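Local coordinates for general secretion pathway protein L (Vibrio parahaemolyticus, PDB 2W7V), which probably serves in the inner-membrane platform of the type II secretion system, through a periplasmic domain that forms a dimer, at residues V8-W13 and F32-Q37; E54-K59 and G80-K85; A15-T20 and G39-H44; G69-N72 and V77-G80. All coordinates share one frame; numbering follows the deposited sequence.

Contact 1: V8-W13 and F32-Q37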
# COMPACT_ATOMS: atom_id res chain seq x y z
N VAL A 8 -2.93 -1.26 -12.79
CA VAL A 8 -3.98 -0.37 -12.30
C VAL A 8 -5.17 -1.05 -11.62
O VAL A 8 -5.77 -0.45 -10.72
CB VAL A 8 -4.52 0.48 -13.49
CG1 VAL A 8 -5.97 0.85 -13.28
CG2 VAL A 8 -3.65 1.72 -13.68
N ALA A 9 -5.56 -2.25 -12.06
CA ALA A 9 -6.68 -2.98 -11.41
C ALA A 9 -6.35 -3.37 -9.97
O ALA A 9 -7.12 -3.15 -9.06
CB ALA A 9 -7.10 -4.19 -12.23
N MSE A 10 -5.16 -3.90 -9.76
CA MSE A 10 -4.69 -4.12 -8.40
C MSE A 10 -4.56 -2.82 -7.57
O MSE A 10 -4.89 -2.80 -6.40
CB MSE A 10 -3.38 -4.89 -8.42
CG MSE A 10 -2.89 -5.26 -7.03
SE MSE A 10 -3.98 -6.56 -6.01
CE MSE A 10 -3.71 -8.07 -7.16
N LEU A 11 -4.07 -1.76 -8.18
CA LEU A 11 -4.01 -0.47 -7.51
C LEU A 11 -5.40 -0.03 -7.03
O LEU A 11 -5.56 0.41 -5.91
CB LEU A 11 -3.39 0.58 -8.44
CG LEU A 11 -2.98 1.92 -7.83
CD1 LEU A 11 -2.00 1.71 -6.70
CD2 LEU A 11 -2.36 2.78 -8.90
N SER A 12 -6.40 -0.18 -7.87
CA SER A 12 -7.76 0.16 -7.48
C SER A 12 -8.28 -0.68 -6.32
O SER A 12 -8.80 -0.10 -5.34
CB SER A 12 -8.70 0.07 -8.68
OG SER A 12 -8.27 0.96 -9.70
N TRP A 13 -8.12 -2.01 -6.41
CA TRP A 13 -8.73 -2.95 -5.45
C TRP A 13 -7.97 -2.99 -4.12
O TRP A 13 -8.52 -3.34 -3.09
CB TRP A 13 -8.82 -4.39 -6.02
CG TRP A 13 -9.41 -4.55 -7.43
CD1 TRP A 13 -10.36 -3.77 -8.03
CD2 TRP A 13 -9.10 -5.59 -8.37
NE1 TRP A 13 -10.64 -4.25 -9.29
CE2 TRP A 13 -9.88 -5.37 -9.52
CE3 TRP A 13 -8.23 -6.70 -8.34
CZ2 TRP A 13 -9.82 -6.20 -10.63
CZ3 TRP A 13 -8.17 -7.52 -9.44
CH2 TRP A 13 -8.96 -7.27 -10.58
N PHE A 32 2.82 -3.11 4.23
CA PHE A 32 2.40 -3.68 2.98
C PHE A 32 2.90 -2.93 1.79
O PHE A 32 2.99 -1.70 1.80
CB PHE A 32 0.91 -3.88 2.95
CG PHE A 32 0.14 -2.70 2.53
CD1 PHE A 32 -0.66 -2.07 3.42
CD2 PHE A 32 0.14 -2.31 1.22
CE1 PHE A 32 -1.41 -0.95 3.03
CE2 PHE A 32 -0.56 -1.26 0.79
CZ PHE A 32 -1.35 -0.53 1.70
N LYS A 33 3.21 -3.70 0.74
CA LYS A 33 3.79 -3.14 -0.46
C LYS A 33 3.04 -3.53 -1.69
O LYS A 33 2.87 -4.69 -1.92
CB LYS A 33 5.22 -3.63 -0.63
CG LYS A 33 5.93 -2.99 -1.83
CD LYS A 33 7.39 -2.91 -1.68
CE LYS A 33 8.02 -1.95 -2.68
NZ LYS A 33 9.41 -1.53 -2.15
N TYR A 34 2.64 -2.54 -2.47
CA TYR A 34 2.21 -2.70 -3.86
C TYR A 34 3.37 -2.53 -4.84
O TYR A 34 4.14 -1.53 -4.76
CB TYR A 34 1.14 -1.67 -4.20
CG TYR A 34 0.77 -1.55 -5.66
CD1 TYR A 34 -0.08 -2.47 -6.29
CD2 TYR A 34 1.23 -0.47 -6.42
CE1 TYR A 34 -0.42 -2.32 -7.65
CE2 TYR A 34 0.92 -0.33 -7.72
CZ TYR A 34 0.10 -1.24 -8.35
OH TYR A 34 -0.17 -1.02 -9.69
N ASP A 35 3.47 -3.49 -5.77
CA ASP A 35 4.45 -3.49 -6.85
C ASP A 35 3.63 -3.50 -8.16
O ASP A 35 3.03 -4.51 -8.54
CB ASP A 35 5.36 -4.73 -6.71
CG ASP A 35 6.29 -4.95 -7.87
OD1 ASP A 35 6.41 -4.13 -8.80
OD2 ASP A 35 6.95 -6.00 -7.84
N GLY A 36 3.58 -2.36 -8.82
CA GLY A 36 2.75 -2.20 -10.00
C GLY A 36 3.22 -3.00 -11.19
O GLY A 36 2.42 -3.40 -12.04
N GLN A 37 4.51 -3.31 -11.21
CA GLN A 37 5.11 -3.98 -12.35
C GLN A 37 4.70 -5.45 -12.28
O GLN A 37 4.33 -6.04 -13.30
CB GLN A 37 6.63 -3.78 -12.35
CG GLN A 37 7.02 -2.41 -11.73
CD GLN A 37 8.02 -1.62 -12.53
OE1 GLN A 37 8.12 -1.72 -13.76
NE2 GLN A 37 8.75 -0.77 -11.83
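The ring of Tyr-34 is clasped between helix 8-13 and its own strand, at one edge of a circularly permuted ferredoxin-like α/β sandwich in which helices cover one face of a four-stranded antiparallel sheet. Helix and strand run nearly antiparallel, at 152°, with axes 9.5 Å apart, and the phenol reaches across between them. Its first torsion, 170°, sets CG opposite the backbone N and swings the ring toward the helix. Leu-11 crosses the ring at about a right angle and lays one methyl over a face: CD1 stands 4.0 Å from the centroid of the Tyr-34 ring and 20° off its normal, a CH-π contact. The opposite face is lined by the strand's own continuation, where Gly-36 N lies 3.5 Å above the plane, offset toward the rim of the Tyr-34 ring. Selenomethionine Met-10 comes to the edge instead. Its CG sits in the ring plane, 3.9 Å from Tyr-34 CE1, while the bent end of the chain turns away to strand 78-86. A flat, long residue suits this place because it offers one face to a branched aliphatic chain and an edge to a flexible one, and carries its polar tip past both. The strand edge also builds the dimer: Phe-32, Lys-33 and Tyr-34 pair in an antiparallel ladder with a strand of the second subunit, and Leu-11 packs on Phe-32 of that subunit. The Tyr-34 hydroxyl is hydrogen-bonded to the backbone O of Asp-7, just before the helix, and Leu-11 CB lies 3.8 Å from Tyr-34 OH.

Contact 2: E54-K59 and G80-K85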
# COMPACT_ATOMS: atom_id res chain seq x y z
N GLU A 54 -5.84 -17.35 9.49
CA GLU A 54 -6.80 -18.17 8.80
C GLU A 54 -8.00 -17.32 8.31
O GLU A 54 -8.49 -17.49 7.18
CB GLU A 54 -7.33 -19.26 9.74
CG GLU A 54 -6.33 -20.30 10.08
CD GLU A 54 -6.09 -21.25 8.94
OE1 GLU A 54 -7.06 -21.87 8.42
OE2 GLU A 54 -4.90 -21.40 8.58
N GLN A 55 -8.49 -16.46 9.19
CA GLN A 55 -9.62 -15.60 8.89
C GLN A 55 -9.27 -14.62 7.81
O GLN A 55 -10.05 -14.39 6.92
CB GLN A 55 -10.04 -14.85 10.14
CG GLN A 55 -10.46 -15.81 11.26
CD GLN A 55 -11.05 -15.11 12.45
OE1 GLN A 55 -10.91 -13.87 12.59
NE2 GLN A 55 -11.71 -15.89 13.33
N ALA A 56 -8.07 -14.06 7.89
CA ALA A 56 -7.60 -13.11 6.89
C ALA A 56 -7.41 -13.80 5.52
O ALA A 56 -7.90 -13.29 4.54
CB ALA A 56 -6.31 -12.43 7.34
N ARG A 57 -6.76 -14.97 5.47
CA ARG A 57 -6.58 -15.67 4.20
C ARG A 57 -7.89 -15.94 3.53
O ARG A 57 -8.00 -15.71 2.34
CB ARG A 57 -5.86 -16.99 4.35
CG ARG A 57 -5.37 -17.58 2.99
CD ARG A 57 -5.26 -19.09 3.01
NE ARG A 57 -4.78 -19.41 4.32
CZ ARG A 57 -5.35 -20.19 5.22
NH1 ARG A 57 -6.41 -20.95 4.98
NH2 ARG A 57 -4.76 -20.24 6.39
N VAL A 58 -8.88 -16.43 4.27
CA VAL A 58 -10.16 -16.79 3.72
C VAL A 58 -10.88 -15.56 3.16
O VAL A 58 -11.46 -15.61 2.09
CB VAL A 58 -11.07 -17.48 4.78
CG1 VAL A 58 -12.52 -17.47 4.31
CG2 VAL A 58 -10.56 -18.93 5.10
N LYS A 59 -10.84 -14.46 3.88
CA LYS A 59 -11.42 -13.23 3.39
C LYS A 59 -10.72 -12.66 2.14
O LYS A 59 -11.36 -12.23 1.20
CB LYS A 59 -11.40 -12.17 4.49
CG LYS A 59 -12.28 -12.48 5.68
CD LYS A 59 -12.48 -11.18 6.50
CE LYS A 59 -13.16 -11.40 7.86
NZ LYS A 59 -14.62 -11.46 7.74
N GLY A 80 3.50 -13.38 10.21
CA GLY A 80 3.41 -13.96 8.87
C GLY A 80 3.15 -12.95 7.81
O GLY A 80 3.19 -11.75 8.05
N SER A 81 2.82 -13.45 6.63
CA SER A 81 2.69 -12.62 5.47
C SER A 81 1.74 -13.23 4.48
O SER A 81 1.36 -14.39 4.60
CB SER A 81 4.05 -12.44 4.81
OG SER A 81 4.54 -13.69 4.42
N PHE A 82 1.38 -12.39 3.50
CA PHE A 82 0.50 -12.75 2.41
C PHE A 82 1.02 -12.07 1.17
O PHE A 82 1.49 -10.95 1.23
CB PHE A 82 -0.89 -12.18 2.66
CG PHE A 82 -1.60 -12.80 3.80
CD1 PHE A 82 -2.06 -14.08 3.71
CD2 PHE A 82 -1.82 -12.08 4.96
CE1 PHE A 82 -2.70 -14.65 4.76
CE2 PHE A 82 -2.50 -12.67 6.04
CZ PHE A 82 -2.93 -13.95 5.93
N VAL A 83 0.92 -12.77 0.05
CA VAL A 83 1.12 -12.22 -1.27
C VAL A 83 -0.22 -12.29 -2.00
O VAL A 83 -0.84 -13.33 -2.04
CB VAL A 83 2.18 -13.01 -2.05
CG1 VAL A 83 2.34 -12.43 -3.43
CG2 VAL A 83 3.52 -12.94 -1.30
N LEU A 84 -0.68 -11.15 -2.50
CA LEU A 84 -1.91 -11.07 -3.28
C LEU A 84 -1.58 -10.77 -4.73
O LEU A 84 -0.75 -9.91 -5.02
CB LEU A 84 -2.78 -9.90 -2.78
CG LEU A 84 -3.06 -9.79 -1.29
CD1 LEU A 84 -4.03 -8.61 -1.01
CD2 LEU A 84 -3.59 -11.09 -0.76
N LYS A 85 -2.26 -11.45 -5.62
CA LYS A 85 -2.30 -11.17 -7.05
C LYS A 85 -3.76 -11.13 -7.48
O LYS A 85 -4.66 -11.56 -6.74
CB LYS A 85 -1.56 -12.27 -7.81
CG LYS A 85 -0.12 -12.49 -7.35
CD LYS A 85 0.44 -13.87 -7.79
CE LYS A 85 1.74 -14.19 -7.04
NZ LYS A 85 2.45 -15.38 -7.56
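Phe-82 pushes its ring into helix 51-61 at the junction of two consecutive residues, overlapping Ala-56 and Arg-57 with its outer atoms. Both CB atoms come obliquely, from the same side of the ring plane. The CB of Ala-56 meets the far end of the ring, 4.0 Å from Phe-82 CZ, and lies equally near CE2, while Arg-57 CB comes within 4.0 Å of the neighbouring Phe-82 CE1. Backbone as well as side chain takes part, for Arg-57 N is 4.0 Å from Phe-82 CZ. A small residue suits position 56, since its lone methyl fits a buried place against an aromatic ring. Phe-82 has CG opposite its carbonyl carbon (chi1 -68°), and from there the ring spans the space between sheet and helix. Arg-57 divides its labour. Its CB serves the apolar contact, while the rest of the chain, starting opposite the backbone N (chi1 -166°), runs on past the ring and bends at chi3. There NH2 forms a salt bridge with Glu-54 OE2, one turn back, modelled so short that its exact length is doubtful. NE donates to Gln-68 OE1 on strand 64-73, so the guanidinium has polar partners on both the helix and the sheet. Phe-53 and Leu-60 of the same helix, with Val-66 of strand 64-73, also touch the Phe-82 ring. An aromatic side chain rising from an inner strand into the underside of an amphipathic helix in this way is core packing of an α/β sandwich, here a circularly permuted relative of the ferredoxin-like type.

Contact 3: A15-T20 and G39-H44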
# COMPACT_ATOMS: atom_id res chain seq x y z
N ALA A 15 -7.46 -0.59 -2.41
CA ALA A 15 -8.24 0.34 -1.56
C ALA A 15 -9.22 -0.38 -0.57
O ALA A 15 -9.60 0.20 0.46
CB ALA A 15 -9.02 1.30 -2.45
N ALA A 16 -9.62 -1.61 -0.92
CA ALA A 16 -10.48 -2.47 -0.11
C ALA A 16 -9.73 -3.27 0.99
O ALA A 16 -10.36 -3.90 1.81
CB ALA A 16 -11.23 -3.43 -1.02
N LEU A 17 -8.41 -3.27 0.98
CA LEU A 17 -7.65 -4.11 1.88
C LEU A 17 -7.60 -3.63 3.34
O LEU A 17 -7.71 -4.44 4.26
CB LEU A 17 -6.24 -4.35 1.32
CG LEU A 17 -6.13 -5.31 0.12
CD1 LEU A 17 -4.69 -5.33 -0.42
CD2 LEU A 17 -6.61 -6.73 0.45
N PRO A 18 -7.45 -2.31 3.56
CA PRO A 18 -7.51 -1.87 4.95
C PRO A 18 -8.83 -2.20 5.61
O PRO A 18 -8.83 -2.73 6.73
CB PRO A 18 -7.29 -0.35 4.83
CG PRO A 18 -6.41 -0.21 3.60
CD PRO A 18 -7.16 -1.16 2.67
N ALA A 19 -9.94 -1.92 4.93
CA ALA A 19 -11.26 -2.22 5.48
C ALA A 19 -11.41 -3.73 5.64
O ALA A 19 -11.94 -4.19 6.65
CB ALA A 19 -12.32 -1.64 4.64
N THR A 20 -10.88 -4.52 4.71
CA THR A 20 -11.02 -5.97 4.82
C THR A 20 -10.21 -6.56 5.96
O THR A 20 -10.76 -7.34 6.76
CB THR A 20 -10.68 -6.67 3.48
OG1 THR A 20 -11.48 -6.10 2.44
CG2 THR A 20 -10.94 -8.18 3.56
N GLY A 39 2.14 -6.27 -10.33
CA GLY A 39 0.71 -6.29 -9.89
C GLY A 39 0.40 -7.12 -8.66
O GLY A 39 -0.63 -7.76 -8.57
N GLU A 40 1.31 -7.07 -7.68
CA GLU A 40 1.16 -7.79 -6.44
C GLU A 40 1.11 -6.83 -5.31
O GLU A 40 1.69 -5.76 -5.38
CB GLU A 40 2.35 -8.68 -6.16
CG GLU A 40 2.68 -9.68 -7.18
CD GLU A 40 3.91 -10.49 -6.79
OE1 GLU A 40 4.57 -10.14 -5.77
OE2 GLU A 40 4.21 -11.44 -7.50
N VAL A 41 0.49 -7.29 -4.25
CA VAL A 41 0.59 -6.70 -2.96
C VAL A 41 1.16 -7.74 -1.96
O VAL A 41 0.68 -8.85 -1.87
CB VAL A 41 -0.80 -6.20 -2.52
CG1 VAL A 41 -0.75 -5.51 -1.14
CG2 VAL A 41 -1.39 -5.21 -3.59
N ARG A 42 2.18 -7.35 -1.21
CA ARG A 42 2.68 -8.16 -0.12
C ARG A 42 2.44 -7.48 1.23
O ARG A 42 2.76 -6.32 1.43
CB ARG A 42 4.14 -8.46 -0.37
CG ARG A 42 4.40 -8.92 -1.81
CD ARG A 42 5.88 -9.19 -2.05
NE ARG A 42 6.63 -7.96 -2.30
CZ ARG A 42 6.60 -7.29 -3.44
NH1 ARG A 42 5.85 -7.69 -4.46
NH2 ARG A 42 7.33 -6.19 -3.57
N ILE A 43 1.87 -8.24 2.15
CA ILE A 43 1.43 -7.78 3.44
C ILE A 43 2.13 -8.52 4.56
O ILE A 43 2.08 -9.72 4.58
CB ILE A 43 -0.08 -8.07 3.58
CG1 ILE A 43 -0.91 -7.29 2.51
CG2 ILE A 43 -0.56 -7.66 4.96
CD1 ILE A 43 -2.33 -7.83 2.28
N HIS A 44 2.74 -7.83 5.50
CA HIS A 44 3.17 -8.48 6.72
C HIS A 44 2.20 -8.09 7.82
O HIS A 44 1.73 -6.98 7.84
CB HIS A 44 4.60 -8.14 7.11
CG HIS A 44 5.62 -8.47 6.06
ND1 HIS A 44 6.92 -8.01 6.12
CD2 HIS A 44 5.52 -9.16 4.91
CE1 HIS A 44 7.58 -8.43 5.05
NE2 HIS A 44 6.75 -9.14 4.30
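Leu-17 and Val-41 meet with no flat group between them, because the planar groups of strand 40-47 lie on its other face. There the guanidinium of Arg-42, in one of two modelled conformers, approaches the Glu-40 carboxylate. Arg-42 NH1 meets Glu-40 OE1 on the anti side, 28° out of the carboxylate plane and tilted from the guanidinium plane, in a salt bridge of 3.1 Å. The helix-facing side of the strand carries Val-41 and Ile-43, in the alternation that a β strand imposes. Leu-17 alone answers them from helix 17-22, which covers this inner strand in the helix-on-sheet packing of the α/β sandwich. Its CD1 branch does all the touching, 4.0 Å from Val-41 CG1 and 4.4 Å from Ile-43 CD1. The Leu-17 chain starts opposite the carbonyl carbon (chi1 -74°), then extends, carrying that methyl down to the sheet, where it and Val-41 pass alongside, pointing opposite ways. Val-41 has CG1 opposite its backbone N, in the path of the leucine. At the strand's start, Gly-39 and Glu-40 both face Asp-35 in a G1 β bulge; the positive phi of Gly-39, 57°, suits glycine. Leu-60 of helix 51-61 and Leu-84 of strand 78-86 also touch Leu-17. With three buried aliphatic residues meeting through methyl groups alone, the contact depends on shape and on exclusion of water, without directional bonds.

Contact 4: G69-N72 and V77-G80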
# COMPACT_ATOMS: atom_id res chain seq x y z
N GLY A 69 2.40 -16.81 3.60
CA GLY A 69 3.80 -17.16 3.85
C GLY A 69 3.90 -18.02 5.11
O GLY A 69 2.88 -18.33 5.72
N GLN A 70 5.11 -18.40 5.50
CA GLN A 70 5.33 -19.03 6.81
C GLN A 70 4.80 -18.20 7.96
O GLN A 70 4.90 -16.97 7.93
CB GLN A 70 6.82 -19.18 7.07
CG GLN A 70 7.43 -20.41 6.52
CD GLN A 70 8.92 -20.43 6.70
OE1 GLN A 70 9.47 -19.88 7.67
NE2 GLN A 70 9.60 -21.03 5.75
N LEU A 71 4.28 -18.87 8.99
CA LEU A 71 3.92 -18.26 10.27
C LEU A 71 4.93 -18.72 11.31
O LEU A 71 5.13 -19.92 11.47
CB LEU A 71 2.52 -18.68 10.76
CG LEU A 71 1.29 -18.22 10.02
CD1 LEU A 71 0.02 -18.47 10.86
CD2 LEU A 71 1.46 -16.77 9.66
N ASN A 72 5.54 -17.79 12.01
CA ASN A 72 6.53 -18.10 13.05
C ASN A 72 6.14 -17.42 14.36
O ASN A 72 5.64 -16.31 14.36
CB ASN A 72 7.93 -17.66 12.59
CG ASN A 72 8.36 -18.36 11.29
OD1 ASN A 72 8.32 -17.76 10.21
ND2 ASN A 72 8.69 -19.63 11.38
N VAL A 77 4.40 -13.39 19.94
CA VAL A 77 3.74 -12.86 18.75
C VAL A 77 3.90 -13.84 17.60
O VAL A 77 4.98 -14.43 17.41
CB VAL A 77 4.37 -11.51 18.31
CG1 VAL A 77 3.46 -10.75 17.37
CG2 VAL A 77 4.67 -10.62 19.53
N VAL A 78 2.82 -14.04 16.85
CA VAL A 78 2.84 -14.84 15.62
C VAL A 78 3.01 -13.89 14.42
O VAL A 78 2.31 -12.88 14.32
CB VAL A 78 1.55 -15.68 15.48
CG1 VAL A 78 1.65 -16.57 14.27
CG2 VAL A 78 1.27 -16.51 16.80
N MSE A 79 3.97 -14.18 13.56
CA MSE A 79 4.30 -13.28 12.48
C MSE A 79 4.16 -14.01 11.17
O MSE A 79 4.64 -15.12 11.02
CB MSE A 79 5.73 -12.78 12.65
CG MSE A 79 5.98 -12.03 13.93
SE MSE A 79 7.87 -11.42 14.07
CE MSE A 79 7.77 -10.08 12.62
N GLY A 80 3.50 -13.38 10.21
CA GLY A 80 3.41 -13.96 8.87
C GLY A 80 3.15 -12.95 7.81
O GLY A 80 3.19 -11.75 8.05
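Asn-72 and Met-79 form an antiparallel hydrogen-bonded pair, their CA atoms 5.3 Å apart. The bonds are reciprocal: Asn-72 N donates to Met-79 O over 3.0 Å, and Met-79 N returns to Asn-72 O over 2.8 Å. Both donors lie in the carbonyl plane of their acceptors, with N-H...O angles of 164° and 159°. CA-H...O contacts accompany them, from Leu-71 CA to Met-79 O at 3.3 Å and from Val-78 CA to Asn-72 O at 3.4 Å. Residues 69-71 are not regular strand: from Gly-69, which pairs with Ser-81, the chain takes three steps to Asn-72 while its partner takes two back to Met-79. This is the loop end of the β hairpin made by strands 64-73 and 78-86, at the margin of the antiparallel sheet. Asn-72 and selenomethionine Met-79 turn their side chains to one face, where both are exposed, as a polar amide and a flexible chain can afford to be. The apolar pair lies on the other side, toward Phe-53 of helix 51-61, which touches both Leu-71 and Val-78. Leu-71 CB is 4.2 Å from Val-78 CG1, the branch set opposite the Val-78 backbone N (chi1 -176°). Leucine reaches further with its end, since CD2 lies 3.5 Å from the CA of Gly-80, a residue whose want of a side chain suits so close an approach.

In the fold
All four contacts engage one antiparallel sheet, ordered 28-35, 40-47, 78-86, 64-73. Contacts 1 and 3, centres about 8 Å apart, alternate along the chain: helices 8-13 and 17-22 come first, then the adjacent strands they cover. Contacts 2 and 4, centres about 12 Å apart, come later in the chain and both end on strand 78-86, sharing Gly-80. The halves join in mid-sheet, where Leu-84 N lies 2.7 Å from Val-41 O, a probable hydrogen bond, with the centres of contacts 2 and 3 about 9 Å apart. Contacts 1 and 4, centres about 23 Å apart, lie on opposite sides of the chain's centre, so the dimer edge at contact 1 is remote from the hairpin end at contact 4.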